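Local coordinates for protein extracellular ligand-binding receptor (Desulfohalobium retbaense DSM 5692, PDB 5ERE) that probably senses small extracellular solutes, binding the keto acid 2-oxo-4-methylpentanoate in a periplasmic-binding-protein module joined to a tandem PAS sensor region that holds cytosine, at residues 1-12 / 34-45; 86-96 / 104-112. One frame throughout, in Å; residues are numbered along the deposited sequence.

Contact 1: residues 1-12 / 34-45; sequences KPVVGVILPFSS and SAFEIVFKDGGA
Seven backbone hydrogen bonds join P2, V4, V6 and L8 to E37, V39, K41 and G43, pairing strands 3-8 and 37-42 in parallel. The even-numbered residues of the first strand donate and accept, as at V4 N to E37 O (2.8 Å). At the C-terminal end of the pairing L8 O accepts twice: the F10 N bond closes an inverse gamma turn centred on P9, while G43 N comes from the opposite face of the carbonyl plane.

Apolar contacts gather on the face of V4, V6 and L8. The CG2 branch of V4 meets CD2 of the F36 ring at 3.3 Å, the ring being placed there by a chi1 of 58°, with CG between backbone N and carbonyl carbon. Beta-branched V6 suits a strand and serves two neighbours: its CG2 touches I38 CD1 at 3.6 Å, while its CB and CG1 lie alongside the F40 ring. That ring carries I38 CG2 over one face and meets L8 CD1 near CD1. On the other face the V3 and V39 side chains cross at about a right angle, CG1 against CG2, and I7 CG2 sits 3.5 Å from G43 CA, where a side chain would be tight.

Polar side chains hold the two ends. K1 NZ reaches S34 O (2.6 Å) and makes a long salt bridge to E37 OE2. D42, with CG anti to its backbone N (chi1 -173°), turns its carboxylate to S11: OD1 takes S11 N on its syn side, and G44 N reaches OD1 from above the plane, forming an Asx turn. S11 OG donates to OD2 at an unusually short, doubtful distance.

Held mainly by those two N-H groups, the carboxylate is probably ionised and fixed in rotation, tying the 9-12 turn to the 42-44 turn where the backbone pairing of the strands ends.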
loop_
_atom_site.group_PDB
_atom_site.type_symbol
_atom_site.label_atom_id
_atom_site.label_comp_id
_atom_site.label_asym_id
_atom_site.label_seq_id
_atom_site.Cartn_x
_atom_site.Cartn_y
_atom_site.Cartn_z
ATOM N N LYS A 1 -41.143 8.406 1.694
ATOM C CA LYS A 1 -40.154 7.329 1.779
ATOM C C LYS A 1 -39.126 7.488 0.648
ATOM O O LYS A 1 -39.479 7.398 -0.522
ATOM C CB LYS A 1 -40.846 5.956 1.719
ATOM C CG LYS A 1 -39.910 4.732 1.589
ATOM C CD LYS A 1 -39.215 4.353 2.897
ATOM C CE LYS A 1 -39.880 3.151 3.566
ATOM N NZ LYS A 1 -39.252 1.843 3.218
ATOM N N PRO A 2 -37.853 7.744 0.992
ATOM C CA PRO A 2 -36.901 8.043 -0.089
ATOM C C PRO A 2 -36.583 6.838 -0.988
ATOM O O PRO A 2 -36.560 5.697 -0.533
ATOM C CB PRO A 2 -35.651 8.492 0.659
ATOM C CG PRO A 2 -35.702 7.741 1.949
ATOM C CD PRO A 2 -37.178 7.605 2.300
ATOM N N VAL A 3 -36.331 7.121 -2.259
ATOM C CA VAL A 3 -35.992 6.095 -3.233
ATOM C C VAL A 3 -34.530 6.179 -3.633
ATOM O O VAL A 3 -34.041 7.238 -4.021
ATOM C CB VAL A 3 -36.891 6.217 -4.470
ATOM C CG1 VAL A 3 -36.438 5.283 -5.591
ATOM C CG2 VAL A 3 -38.332 5.919 -4.075
ATOM N N VAL A 4 -33.840 5.048 -3.541
ATOM C CA VAL A 4 -32.465 4.974 -4.005
ATOM C C VAL A 4 -32.423 4.177 -5.322
ATOM O O VAL A 4 -32.849 3.020 -5.382
ATOM C CB VAL A 4 -31.539 4.349 -2.946
ATOM C CG1 VAL A 4 -30.099 4.179 -3.500
ATOM C CG2 VAL A 4 -31.521 5.206 -1.693
ATOM N N GLY A 5 -31.940 4.823 -6.381
ATOM C CA GLY A 5 -31.710 4.146 -7.649
ATOM C C GLY A 5 -30.334 3.469 -7.736
ATOM O O GLY A 5 -29.321 4.053 -7.368
ATOM N N VAL A 6 -30.312 2.227 -8.205
ATOM C CA VAL A 6 -29.115 1.393 -8.178
ATOM C C VAL A 6 -28.870 0.789 -9.575
ATOM O O VAL A 6 -29.625 -0.076 -10.017
ATOM C CB VAL A 6 -29.228 0.257 -7.183
ATOM C CG1 VAL A 6 -27.943 -0.572 -7.203
ATOM C CG2 VAL A 6 -29.581 0.782 -5.724
ATOM N N ILE A 7 -27.836 1.281 -10.247
ATOM C CA ILE A 7 -27.538 0.942 -11.639
ATOM C C ILE A 7 -26.401 -0.058 -11.693
ATOM O O ILE A 7 -25.277 0.257 -11.347
ATOM C CB ILE A 7 -27.168 2.183 -12.450
ATOM C CG1 ILE A 7 -28.229 3.246 -12.207
ATOM C CG2 ILE A 7 -27.051 1.821 -13.932
ATOM C CD1 ILE A 7 -27.982 4.629 -12.859
ATOM N N LEU A 8 -26.739 -1.270 -12.104
ATOM C CA LEU A 8 -25.810 -2.407 -12.092
ATOM C C LEU A 8 -25.710 -3.040 -13.486
ATOM O O LEU A 8 -26.665 -3.010 -14.260
ATOM C CB LEU A 8 -26.277 -3.468 -11.117
ATOM C CG LEU A 8 -26.646 -3.005 -9.688
ATOM C CD1 LEU A 8 -27.176 -4.216 -8.921
ATOM C CD2 LEU A 8 -25.420 -2.372 -9.016
ATOM N N PRO A 9 -24.565 -3.655 -13.785
ATOM C CA PRO A 9 -24.331 -4.047 -15.177
ATOM C C PRO A 9 -24.908 -5.429 -15.482
ATOM O O PRO A 9 -24.147 -6.350 -15.777
ATOM C CB PRO A 9 -22.805 -4.022 -15.273
ATOM C CG PRO A 9 -22.352 -4.381 -13.845
ATOM C CD PRO A 9 -23.345 -3.754 -12.965
ATOM N N PHE A 10 -26.233 -5.565 -15.406
ATOM C CA PHE A 10 -26.877 -6.857 -15.561
ATOM C C PHE A 10 -26.627 -7.461 -16.990
ATOM O O PHE A 10 -26.340 -8.634 -17.126
ATOM C CB PHE A 10 -28.372 -6.750 -15.337
ATOM C CG PHE A 10 -28.766 -6.484 -13.898
ATOM C CD1 PHE A 10 -28.488 -7.413 -12.898
ATOM C CD2 PHE A 10 -29.403 -5.317 -13.565
ATOM C CE1 PHE A 10 -28.841 -7.178 -11.577
ATOM C CE2 PHE A 10 -29.788 -5.077 -12.229
ATOM C CZ PHE A 10 -29.500 -6.000 -11.246
ATOM N N SER A 11 -26.752 -6.619 -18.009
ATOM C CA SER A 11 -26.599 -7.000 -19.417
ATOM C C SER A 11 -25.181 -6.702 -19.869
ATOM O O SER A 11 -24.918 -5.678 -20.490
ATOM C CB SER A 11 -27.595 -6.236 -20.281
ATOM O OG SER A 11 -28.921 -6.572 -19.953
ATOM N N SER A 12 -24.281 -7.620 -19.543
ATOM C CA SER A 12 -22.856 -7.423 -19.701
ATOM C C SER A 12 -22.116 -8.690 -19.278
ATOM O O SER A 12 -22.732 -9.643 -18.766
ATOM C CB SER A 12 -22.371 -6.217 -18.884
ATOM O OG SER A 12 -21.913 -6.591 -17.595
ATOM N N SER A 34 -35.732 -1.277 6.211
ATOM C CA SER A 34 -36.049 -0.568 4.972
ATOM C C SER A 34 -36.196 0.945 5.175
ATOM O O SER A 34 -37.281 1.493 4.954
ATOM C CB SER A 34 -37.336 -1.134 4.362
ATOM O OG SER A 34 -37.351 -2.551 4.434
ATOM N N ALA A 35 -35.117 1.616 5.592
ATOM C CA ALA A 35 -35.130 3.084 5.687
ATOM C C ALA A 35 -35.343 3.756 4.314
ATOM O O ALA A 35 -35.654 4.940 4.239
ATOM C CB ALA A 35 -33.833 3.602 6.323
ATOM N N PHE A 36 -35.176 3.009 3.228
ATOM C CA PHE A 36 -35.445 3.547 1.898
ATOM C C PHE A 36 -35.898 2.431 0.953
ATOM O O PHE A 36 -35.713 1.253 1.254
ATOM C CB PHE A 36 -34.207 4.266 1.353
ATOM C CG PHE A 36 -32.971 3.401 1.254
ATOM C CD1 PHE A 36 -32.074 3.293 2.307
ATOM C CD2 PHE A 36 -32.712 2.706 0.117
ATOM C CE1 PHE A 36 -30.932 2.488 2.210
ATOM C CE2 PHE A 36 -31.553 1.899 0.005
ATOM C CZ PHE A 36 -30.665 1.804 1.048
ATOM N N GLU A 37 -36.534 2.814 -0.151
ATOM C CA GLU A 37 -36.929 1.873 -1.193
ATOM C C GLU A 37 -35.844 1.835 -2.288
ATOM O O GLU A 37 -35.248 2.868 -2.607
ATOM C CB GLU A 37 -38.274 2.268 -1.805
ATOM C CG GLU A 37 -39.376 2.527 -0.796
ATOM C CD GLU A 37 -40.346 1.376 -0.692
ATOM O OE1 GLU A 37 -41.491 1.527 -1.178
ATOM O OE2 GLU A 37 -39.964 0.325 -0.127
ATOM N N ILE A 38 -35.614 0.649 -2.843
ATOM C CA ILE A 38 -34.652 0.445 -3.927
ATOM C C ILE A 38 -35.370 0.262 -5.240
ATOM O O ILE A 38 -36.371 -0.442 -5.289
ATOM C CB ILE A 38 -33.772 -0.796 -3.694
ATOM C CG1 ILE A 38 -32.762 -0.540 -2.580
ATOM C CG2 ILE A 38 -33.004 -1.173 -4.945
ATOM C CD1 ILE A 38 -31.728 0.467 -2.914
ATOM N N VAL A 39 -34.873 0.886 -6.305
ATOM C CA VAL A 39 -35.233 0.447 -7.649
ATOM C C VAL A 39 -33.930 0.175 -8.445
ATOM O O VAL A 39 -32.946 0.902 -8.348
ATOM C CB VAL A 39 -36.156 1.462 -8.368
ATOM C CG1 VAL A 39 -37.430 1.699 -7.534
ATOM C CG2 VAL A 39 -35.473 2.779 -8.617
ATOM N N PHE A 40 -33.933 -0.935 -9.165
ATOM C CA PHE A 40 -32.763 -1.405 -9.880
ATOM C C PHE A 40 -32.899 -0.990 -11.328
ATOM O O PHE A 40 -34.003 -1.016 -11.880
ATOM C CB PHE A 40 -32.627 -2.911 -9.786
ATOM C CG PHE A 40 -32.258 -3.400 -8.428
ATOM C CD1 PHE A 40 -30.949 -3.303 -7.985
ATOM C CD2 PHE A 40 -33.220 -3.960 -7.600
ATOM C CE1 PHE A 40 -30.604 -3.749 -6.741
ATOM C CE2 PHE A 40 -32.880 -4.441 -6.352
ATOM C CZ PHE A 40 -31.574 -4.332 -5.914
ATOM N N LYS A 41 -31.790 -0.562 -11.915
ATOM C CA LYS A 41 -31.737 -0.313 -13.351
ATOM C C LYS A 41 -30.537 -1.060 -13.954
ATOM O O LYS A 41 -29.540 -1.360 -13.268
ATOM C CB LYS A 41 -31.646 1.187 -13.656
ATOM C CG LYS A 41 -32.829 2.036 -13.131
ATOM C CD LYS A 41 -34.120 1.713 -13.864
ATOM C CE LYS A 41 -35.267 2.577 -13.349
ATOM N NZ LYS A 41 -36.588 1.986 -13.689
ATOM N N ASP A 42 -30.648 -1.346 -15.246
ATOM C CA ASP A 42 -29.661 -2.156 -15.955
ATOM C C ASP A 42 -28.715 -1.179 -16.657
ATOM O O ASP A 42 -29.097 -0.462 -17.579
ATOM C CB ASP A 42 -30.369 -3.108 -16.924
ATOM C CG ASP A 42 -29.405 -4.113 -17.590
ATOM O OD1 ASP A 42 -28.180 -4.021 -17.389
ATOM O OD2 ASP A 42 -29.902 -5.023 -18.261
ATOM N N GLY A 43 -27.490 -1.097 -16.163
ATOM C CA GLY A 43 -26.504 -0.227 -16.777
ATOM C C GLY A 43 -25.928 -0.785 -18.082
ATOM O O GLY A 43 -25.279 -0.060 -18.828
ATOM N N GLY A 44 -26.172 -2.065 -18.370
ATOM C CA GLY A 44 -25.683 -2.652 -19.614
ATOM C C GLY A 44 -24.174 -2.831 -19.671
ATOM O O GLY A 44 -23.516 -3.026 -18.641
ATOM N N ALA A 45 -23.618 -2.739 -20.881
ATOM C CA ALA A 45 -22.255 -3.174 -21.140
ATOM C C ALA A 45 -21.302 -2.007 -21.388
ATOM O O ALA A 45 -20.091 -2.170 -21.271
ATOM C CB ALA A 45 -22.230 -4.142 -22.335
#

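Contact 2: residues 86-96 / 104-112; sequences DIFHVAIGSAA and HTIRLTVGV. With COI (2-oxo-4-methylpentanoic acid), chain B; EDO (1,2-ethanediol), chain G.
H104 begins the second segment with its CE1 4.1 Å from D86 OD1; a water bonded to ND1, in the ring plane, donates to I87 O, bridging the two chain segments ahead of the paired strands. A second water accepts from both H89 N and T105 N. T105 then meets H89 side by side: OG1 lies in the plane of the imidazole, 2.7 Å from ND1, and H79 also bonds this hydroxyl, so a small polar side chain suits the place. I106 makes the parallel pairing, its N bonding H89 O (2.9 Å) and its O taking A91 N. At the edge of the F88 ring, I106 CG1 abuts F88 CZ at 3.8 Å.

R107 runs out with CG anti to the backbone N (chi1 170°) and bends at chi3 (65°), which brings NH1 to S94 O at 3.1 Å, in the carbonyl plane and on a lone pair. NH1 bonds A95 O weakly and also O2 of an ethanediol probably from the crystallisation liquor, and NE pairs with D303. A leucine in its place would probably leave S94 O and the D303 carboxylate without their mate and let the turn 94-96 shift.

L108 N bonds A91 O (3.0 Å), and its CD1 packs on V90 CG1. T109 OG1 accepts from S94 N at 2.9 Å and bonds E258, tying the bend to helix 254-271. Past V110, whose O touches A95 CB, G111 is the N-cap of helix 112-123; V112 N reaches A95 O from above its carbonyl plane. A95 N meanwhile donates to a carboxylate oxygen, O2, of the bound keto acid (2.8 Å), so this turn shapes the ligand pocket.

Strand 106-107 thus closes one edge of the sheet beside 88-92, with helix 72-84 over H89 and A91, and helices 254-271 and 277-284 packed against V90, L108, F88 and I106.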
loop_
_atom_site.group_PDB
_atom_site.type_symbol
_atom_site.label_atom_id
_atom_site.label_comp_id
_atom_site.label_asym_id
_atom_site.label_seq_id
_atom_site.Cartn_x
_atom_site.Cartn_y
_atom_site.Cartn_z
ATOM N N ASP A 86 -27.721 17.826 -9.063
ATOM C CA ASP A 86 -27.677 17.808 -7.603
ATOM C C ASP A 86 -28.375 16.585 -6.993
ATOM O O ASP A 86 -29.281 16.702 -6.159
ATOM C CB ASP A 86 -28.276 19.103 -7.054
ATOM C CG ASP A 86 -27.622 19.538 -5.751
ATOM O OD1 ASP A 86 -26.391 19.312 -5.579
ATOM O OD2 ASP A 86 -28.342 20.104 -4.899
ATOM N N ILE A 87 -27.928 15.413 -7.437
ATOM C CA ILE A 87 -28.353 14.129 -6.898
ATOM C C ILE A 87 -27.175 13.436 -6.224
ATOM O O ILE A 87 -26.094 13.315 -6.808
ATOM C CB ILE A 87 -28.891 13.187 -7.987
ATOM C CG1 ILE A 87 -29.947 13.879 -8.849
ATOM C CG2 ILE A 87 -29.451 11.917 -7.351
ATOM C CD1 ILE A 87 -31.230 14.212 -8.111
ATOM N N PHE A 88 -27.383 12.966 -5.002
ATOM C CA PHE A 88 -26.321 12.312 -4.299
ATOM C C PHE A 88 -25.925 11.002 -5.046
ATOM O O PHE A 88 -26.770 10.270 -5.593
ATOM C CB PHE A 88 -26.717 12.029 -2.853
ATOM C CG PHE A 88 -25.662 11.312 -2.079
ATOM C CD1 PHE A 88 -24.442 11.913 -1.827
ATOM C CD2 PHE A 88 -25.873 10.021 -1.636
ATOM C CE1 PHE A 88 -23.451 11.237 -1.134
ATOM C CE2 PHE A 88 -24.884 9.332 -0.942
ATOM C CZ PHE A 88 -23.682 9.947 -0.686
ATOM N N HIS A 89 -24.631 10.777 -5.114
ATOM C CA HIS A 89 -24.087 9.713 -5.945
ATOM C C HIS A 89 -23.111 8.873 -5.157
ATOM O O HIS A 89 -22.215 9.396 -4.501
ATOM C CB HIS A 89 -23.404 10.297 -7.199
ATOM C CG HIS A 89 -22.854 9.248 -8.119
ATOM N ND1 HIS A 89 -21.625 9.379 -8.740
ATOM C CD2 HIS A 89 -23.352 8.051 -8.519
ATOM C CE1 HIS A 89 -21.384 8.299 -9.469
ATOM N NE2 HIS A 89 -22.417 7.484 -9.362
ATOM N N VAL A 90 -23.295 7.558 -5.224
ATOM C CA VAL A 90 -22.364 6.625 -4.623
ATOM C C VAL A 90 -21.807 5.692 -5.722
ATOM O O VAL A 90 -22.553 5.186 -6.538
ATOM C CB VAL A 90 -23.001 5.765 -3.519
ATOM C CG1 VAL A 90 -21.958 4.867 -2.919
ATOM C CG2 VAL A 90 -23.608 6.683 -2.436
ATOM N N ALA A 91 -20.498 5.512 -5.745
ATOM C CA ALA A 91 -19.858 4.572 -6.687
ATOM C C ALA A 91 -19.385 3.348 -5.929
ATOM O O ALA A 91 -18.639 3.455 -4.943
ATOM C CB ALA A 91 -18.723 5.225 -7.380
ATOM N N ILE A 92 -19.825 2.190 -6.403
ATOM C CA ILE A 92 -19.372 0.912 -5.883
ATOM C C ILE A 92 -18.735 0.144 -7.071
ATOM O O ILE A 92 -18.960 0.500 -8.242
ATOM C CB ILE A 92 -20.532 0.148 -5.247
ATOM C CG1 ILE A 92 -21.649 -0.128 -6.258
ATOM C CG2 ILE A 92 -21.115 0.988 -4.048
ATOM C CD1 ILE A 92 -22.663 -1.190 -5.781
ATOM N N GLY A 93 -17.945 -0.881 -6.774
ATOM C CA GLY A 93 -17.219 -1.601 -7.830
ATOM C C GLY A 93 -16.588 -0.634 -8.829
ATOM O O GLY A 93 -16.738 -0.765 -10.059
ATOM N N SER A 94 -15.888 0.362 -8.309
ATOM C CA SER A 94 -15.428 1.477 -9.138
ATOM C C SER A 94 -13.999 1.921 -8.826
ATOM O O SER A 94 -13.795 3.075 -8.449
ATOM C CB SER A 94 -16.352 2.692 -8.965
ATOM O OG SER A 94 -17.660 2.485 -9.471
ATOM N N ALA A 95 -12.996 1.053 -8.993
ATOM C CA ALA A 95 -11.608 1.498 -8.712
ATOM C C ALA A 95 -11.045 2.628 -9.630
ATOM O O ALA A 95 -10.108 3.323 -9.241
ATOM C CB ALA A 95 -10.682 0.343 -8.772
ATOM N N ALA A 96 -11.554 2.790 -10.847
ATOM C CA ALA A 96 -10.977 3.810 -11.761
ATOM C C ALA A 96 -11.941 4.984 -11.934
ATOM O O ALA A 96 -12.122 5.509 -13.018
ATOM C CB ALA A 96 -10.599 3.198 -13.144
ATOM N N HIS A 104 -18.582 15.687 -4.654
ATOM C CA HIS A 104 -19.633 14.907 -5.301
ATOM C C HIS A 104 -19.105 13.527 -5.516
ATOM O O HIS A 104 -17.908 13.340 -5.843
ATOM C CB HIS A 104 -20.099 15.530 -6.625
ATOM C CG HIS A 104 -20.814 16.842 -6.451
ATOM N ND1 HIS A 104 -22.189 16.938 -6.397
ATOM C CD2 HIS A 104 -20.341 18.100 -6.296
ATOM C CE1 HIS A 104 -22.531 18.203 -6.218
ATOM N NE2 HIS A 104 -21.430 18.928 -6.158
ATOM N N THR A 105 -20.014 12.581 -5.297
ATOM C CA THR A 105 -19.753 11.156 -5.404
ATOM C C THR A 105 -18.930 10.631 -4.245
ATOM O O THR A 105 -17.766 10.964 -4.074
ATOM C CB THR A 105 -19.021 10.766 -6.721
ATOM O OG1 THR A 105 -19.810 11.175 -7.843
ATOM C CG2 THR A 105 -18.833 9.243 -6.761
ATOM N N ILE A 106 -19.552 9.774 -3.461
ATOM C CA ILE A 106 -18.836 9.037 -2.470
ATOM C C ILE A 106 -18.451 7.719 -3.130
ATOM O O ILE A 106 -19.240 7.159 -3.858
ATOM C CB ILE A 106 -19.703 8.787 -1.222
ATOM C CG1 ILE A 106 -19.893 10.095 -0.437
ATOM C CG2 ILE A 106 -19.113 7.670 -0.329
ATOM C CD1 ILE A 106 -18.650 10.588 0.303
ATOM N N ARG A 107 -17.252 7.244 -2.854
ATOM C CA ARG A 107 -16.786 5.991 -3.439
ATOM C C ARG A 107 -16.341 4.973 -2.388
ATOM O O ARG A 107 -15.458 5.246 -1.576
ATOM C CB ARG A 107 -15.637 6.253 -4.391
ATOM C CG ARG A 107 -14.999 4.946 -4.808
ATOM C CD ARG A 107 -14.071 5.112 -5.970
ATOM N NE ARG A 107 -12.905 5.938 -5.687
ATOM C CZ ARG A 107 -11.772 5.881 -6.377
ATOM N NH1 ARG A 107 -11.639 4.996 -7.378
ATOM N NH2 ARG A 107 -10.760 6.687 -6.051
ATOM N N LEU A 108 -16.923 3.783 -2.444
ATOM C CA LEU A 108 -16.589 2.725 -1.508
ATOM C C LEU A 108 -15.439 1.832 -1.982
ATOM O O LEU A 108 -14.929 1.044 -1.203
ATOM C CB LEU A 108 -17.815 1.848 -1.247
ATOM C CG LEU A 108 -18.680 2.275 -0.060
ATOM C CD1 LEU A 108 -19.502 3.403 -0.472
ATOM C CD2 LEU A 108 -19.591 1.105 0.397
ATOM N N THR A 109 -15.017 1.987 -3.232
ATOM C CA THR A 109 -13.964 1.118 -3.811
ATOM C C THR A 109 -12.608 1.796 -3.711
ATOM O O THR A 109 -12.451 2.948 -4.122
ATOM C CB THR A 109 -14.274 0.802 -5.288
ATOM O OG1 THR A 109 -15.651 0.423 -5.429
ATOM C CG2 THR A 109 -13.334 -0.254 -5.887
ATOM N N VAL A 110 -11.628 1.086 -3.173
ATOM C CA VAL A 110 -10.256 1.557 -3.168
ATOM C C VAL A 110 -9.763 1.717 -4.608
ATOM O O VAL A 110 -10.000 0.864 -5.463
ATOM C CB VAL A 110 -9.327 0.615 -2.378
ATOM C CG1 VAL A 110 -7.852 0.940 -2.628
ATOM C CG2 VAL A 110 -9.604 0.727 -0.874
ATOM N N GLY A 111 -9.067 2.822 -4.847
ATOM C CA GLY A 111 -8.617 3.171 -6.181
ATOM C C GLY A 111 -7.492 2.351 -6.814
ATOM O O GLY A 111 -6.702 1.704 -6.132
ATOM N N VAL A 112 -7.402 2.419 -8.140
ATOM C CA VAL A 112 -6.301 1.757 -8.888
ATOM C C VAL A 112 -4.920 2.138 -8.347
ATOM O O VAL A 112 -4.080 1.274 -8.122
ATOM C CB VAL A 112 -6.356 2.100 -10.409
ATOM C CG1 VAL A 112 -5.200 1.428 -11.174
ATOM C CG2 VAL A 112 -7.656 1.637 -10.978
HETATM C C1 COI B . -14.272 -1.624 -11.323
HETATM O O1 COI B . -14.598 -0.869 -12.276
HETATM O O2 COI B . -13.452 -1.270 -10.439
HETATM C C2 COI B . -14.936 -2.954 -11.219
HETATM O O3 COI B . -14.625 -3.727 -10.333
HETATM C C3 COI B . -16.011 -3.231 -12.243
HETATM C C4 COI B . -16.462 -4.645 -12.146
HETATM C C5 COI B . -17.866 -4.709 -12.708
HETATM C C6 COI B . -15.448 -5.443 -12.953
HETATM C C1 EDO G . -7.477 6.388 -8.614
HETATM O O1 EDO G . -6.449 5.435 -8.916
HETATM C C2 EDO G . -8.533 6.248 -9.692
HETATM O O2 EDO G . -9.838 6.257 -9.105
HETATM O O HOH W 1 -23.701 14.384 -6.885
HETATM O O HOH W 2 -22.755 13.258 -4.634
#

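How the contacts relate
From the N terminus, contact 1 closes first: strand 3-8, helix 15-32 and strand 37-42 form a beta-alpha-beta unit. Helix 47-60 then leads to strand 64-70, which pairs with 3-8 on its other side, and helix 72-84 follows before contact 2 opens at strand 88-92 and closes a short loop back to 106-107. The two contacts follow in series, neither nesting nor crossing. Both belong to the one parallel sheet of five strands, and they join its two outermost strands, 37-42 and 106-107, to their inner neighbours, with 64-70 between. Their centres lie about 15 Å apart. Contact 2 bonds the keto acid directly, whereas contact 1 merely brings P9 near it.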